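Long-range contact in putative alpha KG dependent 2,4-D dioxygenase (Burkholderia xenovorans, PDB 5J92), which binds iron(II) and is probably a 2-oxoglutarate-dependent dioxygenase of the TfdA family: residues A15-R23 and P248-W256. Sequence-based numbering, arbitrary orientation.
Sequences AAHPFIAAR and PQFVYSHEW
Tyr252 lies with its ring against the turn that leads from Ala16 to Ala21. The methyl of Ala21 makes a CH-pi contact with one ring face, CB lying 3.7 Å from the centroid of the Tyr252 ring and 24° off its normal. On the phenol end, Ala16 CB touches Tyr252 OH at 3.8 Å. His17 CB meets the ring at CD1. The CB of Tyr252 packs on Ile20, whose extended CG1 branch (chi2 174°) carries CD1 onto the backbone, 3.3 Å from Phe250 O. Phe19 reaches Gln249 O with the edge of its ring.

No direct hydrogen bond joins the two segments; water does the bridging. At one end, a water 2.7 Å from His17 NE2 donates to Val251 O. The other ring nitrogen, His17 ND1, accepts from the backbone N atoms of Phe19 and Ile20, which fixes the turn and the imidazole together. At the far end, Arg23 stretches out from CG to NE. Two waters accept from its NH2 and donate to Glu255 O. A third accepts from Arg23 NH1 at 2.7 Å and also hydrogen-bonds Tyr252 OH. Tyr252 OH also hydrogen-bonds His254 ND1 at 2.7 Å, and His254 NE2 hydrogen-bonds Asp260 OD2.

The contact brings together two sheets of the cupin-type fold. Strand 21-25 lies between strands 12-15 and 50-53 in one of them, and Ile52 of strand 50-53 touches Arg23, Tyr252 and His254. Strand 251-254 is an outer strand of its sheet and pairs with strand 149-153, which in turn pairs with strand 269-273, the carrier of the iron ligand His271.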
ATOM      1  N   ALA A  15      28.642   4.395  -6.138  1.00 15.25           N
ATOM      2  CA  ALA A  15      27.304   4.399  -5.546  1.00 15.79           C
ATOM      3  C   ALA A  15      26.273   4.880  -6.557  1.00 14.81           C
ATOM      4  O   ALA A  15      26.473   5.897  -7.227  1.00 15.87           O
ATOM      5  CB  ALA A  15      27.287   5.289  -4.305  1.00 12.60           C
ATOM      6  N   ALA A  16      25.167   4.135  -6.678  1.00 16.74           N
ATOM      7  CA  ALA A  16      24.004   4.578  -7.444  1.00 16.87           C
ATOM      8  C   ALA A  16      22.932   5.172  -6.548  1.00 18.94           C
ATOM      9  O   ALA A  16      21.962   5.768  -7.039  1.00 17.60           O
ATOM     10  CB  ALA A  16      23.408   3.403  -8.235  1.00 16.05           C
ATOM     11  N   HIS A  17      23.087   4.965  -5.251  1.00 15.41           N
ATOM     12  CA  HIS A  17      22.229   5.391  -4.163  1.00 15.48           C
ATOM     13  C   HIS A  17      23.143   5.424  -2.949  1.00 16.29           C
ATOM     14  O   HIS A  17      24.126   4.673  -2.914  1.00 17.11           O
ATOM     15  CB  HIS A  17      21.064   4.396  -3.965  1.00 13.41           C
ATOM     16  CG  HIS A  17      20.102   4.775  -2.887  1.00 13.88           C
ATOM     17  ND1 HIS A  17      20.323   4.482  -1.559  1.00 13.53           N
ATOM     18  CD2 HIS A  17      18.903   5.405  -2.941  1.00 14.50           C
ATOM     19  CE1 HIS A  17      19.313   4.936  -0.836  1.00 16.16           C
ATOM     20  NE2 HIS A  17      18.432   5.491  -1.653  1.00 15.99           N
ATOM     21  N   PRO A  18      22.907   6.303  -1.983  1.00 16.34           N
ATOM     22  CA  PRO A  18      23.865   6.384  -0.864  1.00 16.44           C
ATOM     23  C   PRO A  18      24.040   5.065  -0.113  1.00 16.22           C
ATOM     24  O   PRO A  18      25.126   4.812   0.424  1.00 20.15           O
ATOM     25  CB  PRO A  18      23.281   7.494   0.027  1.00 17.73           C
ATOM     26  CG  PRO A  18      21.882   7.698  -0.467  1.00 20.02           C
ATOM     27  CD  PRO A  18      21.897   7.370  -1.922  1.00 16.79           C
ATOM     28  N   PHE A  19      23.032   4.199  -0.068  1.00 13.84           N
ATOM     29  CA  PHE A  19      23.236   2.970   0.696  1.00 14.39           C
ATOM     30  C   PHE A  19      22.546   1.718   0.165  1.00 13.85           C
ATOM     31  O   PHE A  19      22.770   0.644   0.734  1.00 17.26           O
ATOM     32  CB  PHE A  19      22.826   3.204   2.167  1.00 16.07           C
ATOM     33  CG  PHE A  19      21.457   3.811   2.353  1.00 20.67           C
ATOM     34  CD1 PHE A  19      20.310   3.026   2.265  1.00 16.28           C
ATOM     35  CD2 PHE A  19      21.317   5.155   2.681  1.00 19.52           C
ATOM     36  CE1 PHE A  19      19.043   3.573   2.471  1.00 18.40           C
ATOM     37  CE2 PHE A  19      20.056   5.716   2.884  1.00 20.40           C
ATOM     38  CZ  PHE A  19      18.908   4.919   2.779  1.00 18.87           C
ATOM     39  N   ILE A  20      21.741   1.787  -0.890  1.00 13.05           N
ATOM     40  CA  ILE A  20      21.033   0.608  -1.390  1.00 13.16           C
ATOM     41  C   ILE A  20      21.780  -0.058  -2.538  1.00 14.07           C
ATOM     42  O   ILE A  20      21.850  -1.286  -2.606  1.00 14.73           O
ATOM     43  CB  ILE A  20      19.601   0.972  -1.827  1.00 14.89           C
ATOM     44  CG1 ILE A  20      18.788   1.477  -0.638  1.00 14.61           C
ATOM     45  CG2 ILE A  20      18.926  -0.255  -2.475  1.00 14.19           C
ATOM     46  CD1 ILE A  20      17.417   1.992  -1.028  1.00 17.69           C
ATOM     47  N   ALA A  21      22.310   0.732  -3.472  1.00 13.25           N
ATOM     48  CA  ALA A  21      22.749   0.200  -4.751  1.00 14.26           C
ATOM     49  C   ALA A  21      24.063   0.835  -5.174  1.00 17.03           C
ATOM     50  O   ALA A  21      24.323   2.010  -4.901  1.00 17.62           O
ATOM     51  CB  ALA A  21      21.695   0.441  -5.847  1.00 15.19           C
ATOM     52  N   ALA A  22      24.881   0.041  -5.861  1.00 16.45           N
ATOM     53  CA  ALA A  22      26.137   0.526  -6.412  1.00 17.19           C
ATOM     54  C   ALA A  22      26.460  -0.236  -7.686  1.00 16.67           C
ATOM     55  O   ALA A  22      26.169  -1.433  -7.803  1.00 15.18           O
ATOM     56  CB  ALA A  22      27.295   0.364  -5.422  1.00 14.74           C
ATOM     57  N   ARG A  23      27.116   0.458  -8.609  1.00 12.13           N
ATOM     58  CA  ARG A  23      27.696  -0.166  -9.786  1.00 13.00           C
ATOM     59  C   ARG A  23      29.109  -0.645  -9.487  1.00 17.03           C
ATOM     60  O   ARG A  23      29.850  -0.035  -8.702  1.00 17.73           O
ATOM     61  CB  ARG A  23      27.724   0.813 -10.967  1.00 13.38           C
ATOM     62  CG  ARG A  23      26.342   1.028 -11.599  1.00 14.74           C
ATOM     63  CD  ARG A  23      26.376   1.946 -12.826  1.00 15.37           C
ATOM     64  NE  ARG A  23      25.083   1.939 -13.516  1.00 15.74           N
ATOM     65  CZ  ARG A  23      24.013   2.621 -13.121  1.00 18.28           C
ATOM     66  NH1 ARG A  23      24.081   3.405 -12.045  1.00 18.26           N
ATOM     67  NH2 ARG A  23      22.880   2.537 -13.809  1.00 18.78           N
ATOM     68  N   PRO A 248       9.655   6.589   0.150  1.00 13.32           N
ATOM     69  CA  PRO A 248      10.738   6.844  -0.823  1.00 12.78           C
ATOM     70  C   PRO A 248      12.134   6.888  -0.211  1.00 13.77           C
ATOM     71  O   PRO A 248      13.110   6.506  -0.876  1.00  9.78           O
ATOM     72  CB  PRO A 248      10.343   8.192  -1.456  1.00 13.52           C
ATOM     73  CG  PRO A 248       9.296   8.767  -0.544  1.00 12.95           C
ATOM     74  CD  PRO A 248       8.589   7.602   0.083  1.00 12.21           C
ATOM     75  N   GLN A 249      12.262   7.321   1.041  1.00 13.07           N
ATOM     76  CA  GLN A 249      13.593   7.371   1.637  1.00 12.21           C
ATOM     77  C   GLN A 249      14.220   5.993   1.810  1.00 13.57           C
ATOM     78  O   GLN A 249      15.424   5.918   2.081  1.00 14.12           O
ATOM     79  CB  GLN A 249      13.541   8.112   2.981  1.00 13.02           C
ATOM     80  CG  GLN A 249      12.693   7.456   4.079  1.00 11.28           C
ATOM     81  CD  GLN A 249      11.275   8.024   4.138  1.00 14.37           C
ATOM     82  OE1 GLN A 249      10.694   8.377   3.110  1.00 14.55           O
ATOM     83  NE2 GLN A 249      10.716   8.119   5.349  1.00 14.07           N
ATOM     84  N   PHE A 250      13.448   4.906   1.674  1.00 13.19           N
ATOM     85  CA  PHE A 250      13.987   3.559   1.791  1.00 15.65           C
ATOM     86  C   PHE A 250      14.077   2.849   0.445  1.00 15.51           C
ATOM     87  O   PHE A 250      14.417   1.665   0.411  1.00 13.37           O
ATOM     88  CB  PHE A 250      13.129   2.716   2.750  1.00 14.54           C
ATOM     89  CG  PHE A 250      12.948   3.331   4.101  1.00 14.31           C
ATOM     90  CD1 PHE A 250      14.045   3.763   4.841  1.00 14.52           C
ATOM     91  CD2 PHE A 250      11.672   3.539   4.610  1.00 10.29           C
ATOM     92  CE1 PHE A 250      13.867   4.343   6.080  1.00 15.11           C
ATOM     93  CE2 PHE A 250      11.484   4.112   5.859  1.00 10.22           C
ATOM     94  CZ  PHE A 250      12.590   4.519   6.597  1.00 13.49           C
ATOM     95  N   VAL A 251      13.773   3.539  -0.660  1.00 12.89           N
ATOM     96  CA  VAL A 251      13.598   2.903  -1.963  1.00 13.42           C
ATOM     97  C   VAL A 251      14.600   3.452  -2.971  1.00 13.91           C
ATOM     98  O   VAL A 251      14.849   4.665  -3.029  1.00 13.25           O
ATOM     99  CB  VAL A 251      12.157   3.086  -2.479  1.00 15.81           C
ATOM    100  CG1 VAL A 251      12.040   2.602  -3.934  1.00 16.08           C
ATOM    101  CG2 VAL A 251      11.198   2.288  -1.565  1.00 14.14           C
ATOM    102  N   TYR A 252      15.185   2.542  -3.751  1.00 16.20           N
ATOM    103  CA  TYR A 252      15.960   2.860  -4.946  1.00 16.15           C
ATOM    104  C   TYR A 252      15.230   2.283  -6.156  1.00 13.34           C
ATOM    105  O   TYR A 252      14.902   1.093  -6.176  1.00 13.53           O
ATOM    106  CB  TYR A 252      17.384   2.285  -4.857  1.00 13.49           C
ATOM    107  CG  TYR A 252      18.132   2.224  -6.181  1.00 13.16           C
ATOM    108  CD1 TYR A 252      18.567   3.384  -6.811  1.00 13.26           C
ATOM    109  CD2 TYR A 252      18.397   1.008  -6.801  1.00 11.65           C
ATOM    110  CE1 TYR A 252      19.253   3.324  -8.016  1.00 14.00           C
ATOM    111  CE2 TYR A 252      19.077   0.937  -8.021  1.00 12.18           C
ATOM    112  CZ  TYR A 252      19.504   2.108  -8.617  1.00 12.90           C
ATOM    113  OH  TYR A 252      20.179   2.077  -9.816  1.00 17.46           O
ATOM    114  N   SER A 253      14.980   3.121  -7.151  1.00 12.82           N
ATOM    115  CA  SER A 253      14.326   2.714  -8.391  1.00 16.28           C
ATOM    116  C   SER A 253      15.383   2.568  -9.486  1.00 18.37           C
ATOM    117  O   SER A 253      16.059   3.542  -9.845  1.00 18.65           O
ATOM    118  CB  SER A 253      13.256   3.737  -8.785  1.00 16.86           C
ATOM    119  OG  SER A 253      12.542   3.317  -9.943  1.00 21.38           O
ATOM    120  N   HIS A 254      15.556   1.357  -9.999  1.00 15.22           N
ATOM    121  CA  HIS A 254      16.613   1.124 -10.973  1.00 14.95           C
ATOM    122  C   HIS A 254      16.083   1.347 -12.383  1.00 16.98           C
ATOM    123  O   HIS A 254      15.205   0.604 -12.848  1.00 17.50           O
ATOM    124  CB  HIS A 254      17.197  -0.279 -10.848  1.00 14.62           C
ATOM    125  CG  HIS A 254      18.361  -0.508 -11.758  1.00 14.68           C
ATOM    126  ND1 HIS A 254      19.570   0.139 -11.588  1.00 14.81           N
ATOM    127  CD2 HIS A 254      18.492  -1.271 -12.867  1.00 14.90           C
ATOM    128  CE1 HIS A 254      20.403  -0.241 -12.541  1.00 15.41           C
ATOM    129  NE2 HIS A 254      19.772  -1.095 -13.330  1.00 16.61           N
ATOM    130  N   GLU A 255      16.631   2.362 -13.063  1.00 18.34           N
ATOM    131  CA  GLU A 255      16.387   2.566 -14.490  1.00 20.46           C
ATOM    132  C   GLU A 255      17.319   1.649 -15.270  1.00 18.73           C
ATOM    133  O   GLU A 255      18.542   1.825 -15.247  1.00 18.65           O
ATOM    134  CB  GLU A 255      16.607   4.027 -14.883  1.00 20.48           C
ATOM    135  CG  GLU A 255      15.597   4.998 -14.284  1.00 21.99           C
ATOM    136  CD  GLU A 255      14.213   4.850 -14.888  1.00 26.70           C
ATOM    137  OE1 GLU A 255      14.075   4.208 -15.953  1.00 31.78           O
ATOM    138  OE2 GLU A 255      13.250   5.368 -14.291  1.00 29.82           O
ATOM    139  N   TRP A 256      16.742   0.676 -15.962  1.00 19.01           N
ATOM    140  CA  TRP A 256      17.525  -0.362 -16.613  1.00 16.98           C
ATOM    141  C   TRP A 256      18.282   0.172 -17.821  1.00 20.48           C
ATOM    142  O   TRP A 256      17.804   1.043 -18.554  1.00 21.04           O
ATOM    143  CB  TRP A 256      16.611  -1.507 -17.053  1.00 16.16           C
ATOM    144  CG  TRP A 256      16.237  -2.394 -15.928  1.00 15.21           C
ATOM    145  CD1 TRP A 256      15.124  -2.308 -15.134  1.00 14.90           C
ATOM    146  CD2 TRP A 256      16.986  -3.515 -15.459  1.00 17.31           C
ATOM    147  NE1 TRP A 256      15.130  -3.331 -14.202  1.00 18.91           N
ATOM    148  CE2 TRP A 256      16.268  -4.079 -14.381  1.00 18.65           C
ATOM    149  CE3 TRP A 256      18.202  -4.096 -15.845  1.00 20.14           C
ATOM    150  CZ2 TRP A 256      16.729  -5.190 -13.674  1.00 18.11           C
ATOM    151  CZ3 TRP A 256      18.648  -5.213 -15.158  1.00 21.59           C
ATOM    152  CH2 TRP A 256      17.908  -5.744 -14.076  1.00 18.74           C
TER
HETATM  153  O   HOH W   1      15.941   6.358  -1.392  1.00 25.97           O
HETATM  154  O   HOH W   2      21.448   1.348 -15.845  1.00 17.24           O
HETATM  155  O   HOH W   3      20.057   3.640 -13.566  1.00 38.00           O
HETATM  156  O   HOH W   4      21.650   4.268 -11.149  1.00 40.71           O